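PDB 3Q9T: choline dehydrogenase and related flavoproteins from Aspergillus oryzae, which oxidises formate as a flavoenzyme of the glucose-methanol-choline oxidoreductase family, with 8-formyl-FAD at its catalytic site. Local coordinates for residues R24-P29 with K216-I221; D259-L264 with A571-L576. All coordinates share one frame; numbering follows the deposited sequence.

Contact 1: residues R24-P29 with K216-I221; sequences RLAENP and KNKPNI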
loop_
_atom_site.group_PDB
_atom_site.type_symbol
_atom_site.label_atom_id
_atom_site.label_comp_id
_atom_site.label_asym_id
_atom_site.label_seq_id
_atom_site.Cartn_x
_atom_site.Cartn_y
_atom_site.Cartn_z
ATOM N N ARG A 24 17.367 29.843 -22.117
ATOM C CA ARG A 24 16.900 31.167 -22.488
ATOM C C ARG A 24 17.823 32.237 -21.923
ATOM O O ARG A 24 18.181 33.198 -22.615
ATOM C CB ARG A 24 15.468 31.383 -22.008
ATOM C CG ARG A 24 14.446 30.531 -22.753
ATOM C CD ARG A 24 14.456 30.804 -24.257
ATOM N NE ARG A 24 13.309 30.169 -24.910
ATOM C CZ ARG A 24 13.178 29.991 -26.223
ATOM N NH1 ARG A 24 14.115 30.420 -27.059
ATOM N NH2 ARG A 24 12.091 29.394 -26.701
ATOM N N LEU A 25 18.228 32.063 -20.669
ATOM C CA LEU A 25 19.135 33.020 -20.057
ATOM C C LEU A 25 20.477 33.028 -20.792
ATOM O O LEU A 25 21.122 34.075 -20.905
ATOM C CB LEU A 25 19.306 32.749 -18.561
ATOM C CG LEU A 25 18.108 33.141 -17.690
ATOM C CD1 LEU A 25 18.399 32.862 -16.236
ATOM C CD2 LEU A 25 17.746 34.605 -17.881
ATOM N N ALA A 26 20.863 31.870 -21.324
ATOM C CA ALA A 26 22.107 31.728 -22.075
ATOM C C ALA A 26 22.073 32.348 -23.482
ATOM O O ALA A 26 23.100 32.394 -24.158
ATOM C CB ALA A 26 22.504 30.246 -22.168
ATOM N N GLU A 27 20.908 32.804 -23.938
ATOM C CA GLU A 27 20.826 33.374 -25.289
ATOM C C GLU A 27 21.700 34.629 -25.467
ATOM O O GLU A 27 22.087 34.970 -26.588
ATOM C CB GLU A 27 19.376 33.632 -25.706
ATOM C CG GLU A 27 18.638 32.376 -26.141
ATOM C CD GLU A 27 17.122 32.567 -26.187
ATOM O OE1 GLU A 27 16.624 33.530 -25.573
ATOM O OE2 GLU A 27 16.424 31.739 -26.815
ATOM N N ASN A 28 22.003 35.319 -24.371
ATOM C CA ASN A 28 23.107 36.274 -24.391
ATOM C C ASN A 28 24.374 35.496 -24.119
ATOM O O ASN A 28 24.597 35.042 -22.996
ATOM C CB ASN A 28 22.957 37.373 -23.343
ATOM C CG ASN A 28 24.142 38.337 -23.352
ATOM O OD1 ASN A 28 25.179 38.060 -23.951
ATOM N ND2 ASN A 28 23.987 39.461 -22.700
ATOM N N PRO A 29 25.193 35.305 -25.156
ATOM C CA PRO A 29 26.350 34.402 -25.079
ATOM C C PRO A 29 27.331 34.830 -23.982
ATOM O O PRO A 29 28.168 34.038 -23.558
ATOM C CB PRO A 29 26.991 34.535 -26.461
ATOM C CG PRO A 29 26.509 35.861 -26.978
ATOM C CD PRO A 29 25.116 36.008 -26.446
ATOM N N LYS A 216 22.263 22.501 -24.953
ATOM C CA LYS A 216 23.464 21.978 -25.602
ATOM C C LYS A 216 24.072 23.009 -26.566
ATOM O O LYS A 216 23.421 23.985 -26.951
ATOM C CB LYS A 216 23.160 20.648 -26.302
ATOM C CG LYS A 216 21.908 20.681 -27.197
ATOM C CD LYS A 216 21.421 19.272 -27.570
ATOM C CE LYS A 216 22.173 18.672 -28.762
ATOM N NZ LYS A 216 21.557 19.079 -30.060
ATOM N N ASN A 217 25.337 22.801 -26.923
ATOM C CA ASN A 217 26.050 23.710 -27.823
ATOM C C ASN A 217 25.955 25.170 -27.388
ATOM O O ASN A 217 25.819 26.071 -28.221
ATOM C CB ASN A 217 25.549 23.573 -29.269
ATOM C CG ASN A 217 25.362 22.125 -29.689
ATOM O OD1 ASN A 217 24.314 21.758 -30.223
ATOM N ND2 ASN A 217 26.370 21.290 -29.435
ATOM N N LYS A 218 26.014 25.397 -26.080
ATOM C CA LYS A 218 26.082 26.753 -25.549
ATOM C C LYS A 218 27.186 26.821 -24.503
ATOM O O LYS A 218 27.020 26.383 -23.373
ATOM C CB LYS A 218 24.723 27.184 -25.008
ATOM C CG LYS A 218 23.655 27.138 -26.084
ATOM C CD LYS A 218 22.268 27.341 -25.537
ATOM C CE LYS A 218 21.239 27.093 -26.631
ATOM N NZ LYS A 218 19.878 27.528 -26.212
ATOM N N PRO A 219 28.344 27.352 -24.904
ATOM C CA PRO A 219 29.553 27.268 -24.086
ATOM C C PRO A 219 29.498 28.181 -22.879
ATOM O O PRO A 219 30.383 28.102 -22.038
ATOM C CB PRO A 219 30.656 27.722 -25.044
ATOM C CG PRO A 219 29.963 28.609 -26.026
ATOM C CD PRO A 219 28.577 28.041 -26.187
ATOM N N ASN A 220 28.490 29.040 -22.792
ATOM C CA ASN A 220 28.304 29.834 -21.584
ATOM C C ASN A 220 27.498 29.081 -20.512
ATOM O O ASN A 220 27.344 29.554 -19.381
ATOM C CB ASN A 220 27.695 31.215 -21.890
ATOM C CG ASN A 220 26.463 31.135 -22.776
ATOM O OD1 ASN A 220 26.341 30.227 -23.593
ATOM N ND2 ASN A 220 25.551 32.103 -22.631
ATOM N N ILE A 221 26.988 27.907 -20.865
ATOM C CA ILE A 221 26.335 27.057 -19.877
ATOM C C ILE A 221 27.299 26.008 -19.373
ATOM O O ILE A 221 27.810 25.208 -20.155
ATOM C CB ILE A 221 25.093 26.327 -20.441
ATOM C CG1 ILE A 221 24.075 27.340 -20.971
ATOM C CG2 ILE A 221 24.483 25.450 -19.360
ATOM C CD1 ILE A 221 22.807 26.730 -21.533
#
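Asn220 reaches across to the backbone at the end of helix 16-25 and makes a hydrogen bond there. Its ND2 donates to Ala26 O at 2.9 Å along a nearly straight path (N-H...O angle 170°), with the acceptor lying in the plane of the Asn220 amide. CG of Asn220 sits between its own backbone N and carbonyl carbon (chi1 49°), which turns the amide toward the 24-29 chain. The same nitrogen also bonds to Val31 O, and these two carbonyls fix the rotation of the amide. Beside them, Asn220 CB rests 3.3 Å from Pro29 O.

The apolar part is small and close. Ala26 CB meets the flank of Ile221, 3.5 Å from CG1 and 3.6 Å from CD1. The aliphatic chain of Lys218 passes at the margin, CD 4.5 Å from Ala26 CB, while its ammonium turns back to Phe214 O.

Both chains bend here through type I turns, Leu25 to Asn28 and Lys218 to Ile221. Within 24-29, Arg24 NH1 forms a salt bridge with Glu27 OE2 at 2.7 Å, and a second charge for each comes from helix 555-572: Glu563 for Arg24, Lys570 for Glu27. The contact thus joins the exit of helix 16-25 to the loop entering strand 221-224, an outermost strand of the parallel sheet, with helix 555-572 packed against Leu25.

Contact 2: residues D259-L264 with A571-L576; sequences DREVIL and AEHKDL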
loop_
_atom_site.group_PDB
_atom_site.type_symbol
_atom_site.label_atom_id
_atom_site.label_comp_id
_atom_site.label_asym_id
_atom_site.label_seq_id
_atom_site.Cartn_x
_atom_site.Cartn_y
_atom_site.Cartn_z
ATOM N N ASP A 259 25.889 35.168 -9.062
ATOM C CA ASP A 259 26.075 36.607 -8.929
ATOM C C ASP A 259 24.797 37.398 -9.188
ATOM O O ASP A 259 24.636 38.501 -8.687
ATOM C CB ASP A 259 27.223 37.062 -9.813
ATOM C CG ASP A 259 28.535 36.497 -9.342
ATOM O OD1 ASP A 259 28.656 36.287 -8.112
ATOM O OD2 ASP A 259 29.417 36.228 -10.181
ATOM N N ARG A 260 23.867 36.816 -9.934
ATOM C CA ARG A 260 22.581 37.456 -10.122
ATOM C C ARG A 260 21.488 36.724 -9.366
ATOM O O ARG A 260 20.905 37.267 -8.439
ATOM C CB ARG A 260 22.229 37.546 -11.603
ATOM C CG ARG A 260 23.231 38.367 -12.412
ATOM C CD ARG A 260 23.470 39.750 -11.802
ATOM N NE ARG A 260 24.457 40.491 -12.577
ATOM C CZ ARG A 260 24.172 41.482 -13.416
ATOM N NH1 ARG A 260 22.916 41.894 -13.584
ATOM N NH2 ARG A 260 25.158 42.071 -14.079
ATOM N N GLU A 261 21.194 35.493 -9.771
ATOM C CA GLU A 261 20.056 34.791 -9.193
ATOM C C GLU A 261 20.196 33.288 -9.230
ATOM O O GLU A 261 20.816 32.722 -10.124
ATOM C CB GLU A 261 18.763 35.182 -9.907
ATOM C CG GLU A 261 18.377 36.652 -9.773
ATOM C CD GLU A 261 16.991 36.915 -10.322
ATOM O OE1 GLU A 261 16.062 36.168 -9.951
ATOM O OE2 GLU A 261 16.830 37.855 -11.131
ATOM N N VAL A 262 19.604 32.648 -8.231
ATOM C CA VAL A 262 19.453 31.210 -8.235
ATOM C C VAL A 262 18.015 30.856 -8.610
ATOM O O VAL A 262 17.051 31.430 -8.082
ATOM C CB VAL A 262 19.824 30.614 -6.875
ATOM C CG1 VAL A 262 19.356 29.166 -6.774
ATOM C CG2 VAL A 262 21.332 30.705 -6.679
ATOM N N ILE A 263 17.879 29.930 -9.551
ATOM C CA ILE A 263 16.566 29.415 -9.909
ATOM C C ILE A 263 16.442 27.944 -9.496
ATOM O O ILE A 263 17.185 27.076 -9.974
ATOM C CB ILE A 263 16.234 29.571 -11.407
ATOM C CG1 ILE A 263 16.382 31.029 -11.884
ATOM C CG2 ILE A 263 14.804 29.128 -11.651
ATOM C CD1 ILE A 263 17.801 31.474 -12.132
ATOM N N LEU A 264 15.504 27.680 -8.594
ATOM C CA LEU A 264 15.271 26.336 -8.093
ATOM C C LEU A 264 14.254 25.625 -8.990
ATOM O O LEU A 264 13.114 26.052 -9.104
ATOM C CB LEU A 264 14.786 26.396 -6.649
ATOM C CG LEU A 264 14.425 25.062 -5.983
ATOM C CD1 LEU A 264 15.537 24.045 -6.136
ATOM C CD2 LEU A 264 14.084 25.283 -4.489
ATOM N N ALA A 571 13.853 40.801 -17.875
ATOM C CA ALA A 571 13.295 42.134 -17.726
ATOM C C ALA A 571 13.916 42.829 -16.527
ATOM O O ALA A 571 14.059 44.055 -16.501
ATOM C CB ALA A 571 11.782 42.074 -17.584
ATOM N N GLU A 572 14.283 42.041 -15.526
ATOM C CA GLU A 572 14.869 42.596 -14.323
ATOM C C GLU A 572 16.322 43.017 -14.518
ATOM O O GLU A 572 16.729 44.063 -14.027
ATOM C CB GLU A 572 14.762 41.607 -13.174
ATOM C CG GLU A 572 15.504 42.065 -11.945
ATOM C CD GLU A 572 14.824 41.610 -10.686
ATOM O OE1 GLU A 572 15.504 41.512 -9.645
ATOM O OE2 GLU A 572 13.603 41.357 -10.750
ATOM N N HIS A 573 17.100 42.213 -15.237
ATOM C CA HIS A 573 18.518 42.521 -15.436
ATOM C C HIS A 573 18.801 43.261 -16.753
ATOM O O HIS A 573 19.409 42.723 -17.692
ATOM C CB HIS A 573 19.356 41.253 -15.285
ATOM C CG HIS A 573 19.184 40.598 -13.954
ATOM N ND1 HIS A 573 20.004 40.870 -12.881
ATOM C CD2 HIS A 573 18.255 39.720 -13.506
ATOM C CE1 HIS A 573 19.595 40.177 -11.832
ATOM N NE2 HIS A 573 18.539 39.468 -12.187
ATOM N N LYS A 574 18.351 44.511 -16.793
ATOM C CA LYS A 574 18.503 45.375 -17.964
ATOM C C LYS A 574 19.924 45.377 -18.503
ATOM O O LYS A 574 20.135 45.278 -19.713
ATOM C CB LYS A 574 18.108 46.813 -17.614
ATOM C CG LYS A 574 16.685 47.197 -17.985
ATOM C CD LYS A 574 15.664 46.278 -17.358
ATOM C CE LYS A 574 14.274 46.898 -17.427
ATOM N NZ LYS A 574 14.263 48.253 -16.791
ATOM N N ASP A 575 20.899 45.495 -17.606
ATOM C CA ASP A 575 22.285 45.594 -18.036
ATOM C C ASP A 575 22.742 44.348 -18.811
ATOM O O ASP A 575 23.721 44.400 -19.554
ATOM C CB ASP A 575 23.215 45.886 -16.849
ATOM C CG ASP A 575 23.363 44.703 -15.918
ATOM O OD1 ASP A 575 24.490 44.475 -15.420
ATOM O OD2 ASP A 575 22.354 44.001 -15.689
ATOM N N LEU A 576 22.033 43.234 -18.644
ATOM C CA LEU A 576 22.409 42.007 -19.351
ATOM C C LEU A 576 21.529 41.718 -20.563
ATOM O O LEU A 576 21.975 41.066 -21.496
ATOM C CB LEU A 576 22.423 40.786 -18.408
ATOM C CG LEU A 576 23.471 40.772 -17.279
ATOM C CD1 LEU A 576 23.402 39.477 -16.480
ATOM C CD2 LEU A 576 24.871 40.989 -17.821
#
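Arg260 and His573 both start with CG beside the backbone N (chi1 -61° and -58°), and a further bend at chi2 of Arg260 carries its guanidinium past the imidazole to Asp575. The arginine grips that carboxylate end-on. NH2 bonds to Asp575 OD1 at 2.8 Å and NH1 to Asp575 OD2 at 3.0 Å, each oxygen using its syn lone pair, and the two flat groups are nearly coplanar. NH1 has a second acceptor in His573 ND1 at 3.2 Å, which it meets tilted from the ring plane. On the way there the Arg260 chain runs alongside the ring, its CB 3.7 Å from His573 CE1. Leu576 CD1 sits over the centre of one guanidinium face, 3.7 Å from Arg260 CZ.

At the other nitrogen of the ring, NE2 donates to Glu261 OE2 at 2.6 Å, in the ring plane and onto the anti lone pair of the carboxylate. This is a His-carboxylate hydrogen bond, here joining the first residue beyond helix 555-572 to strand 261-264 in the parallel sheet of the Rossmann-like FAD-binding domain. With ND1 accepting and NE2 donating, the imidazole is bonded at both nitrogens, which fixes its rotation; Phe9, from the adjacent strand 9-12, meets it edge-to-face.

Glu572 brings a second carboxylate close, its OE1 4.2 Å from Glu261 OE2. The like charges probably find compensation in basic neighbours, since Glu261 OE1 forms a salt bridge with Arg539 and Glu572 OE2 one with Lys531. Beyond the helix, the backbone bond from Leu576 N to His573 O, 2.8 Å long, closes the turn that presents Asp575 and Leu576 to Arg260.

The two contacts lie in series along the chain, contact 1 closing before contact 2 opens, with centres about 14 Å apart on the same side of the chain's centre. Each has one segment that reaches the parallel sheet of order 221-224, 33-36, 9-12, 261-264, 538-540: contact 1 through Ile221 of the outermost strand, contact 2 through the inner strand 261-264. Helix 555-572 touches both, and the tail beyond it joins them directly, since Asn28 ND2 lies 2.8 Å from Leu576 O, a probable hydrogen bond. With Tyr577 OH bonded to Leu25 O, this probably helps tie the C-terminal tail to the N-terminal part of the FAD-binding domain, the side chain of Ile221 being about 13 Å from the bound cofactor.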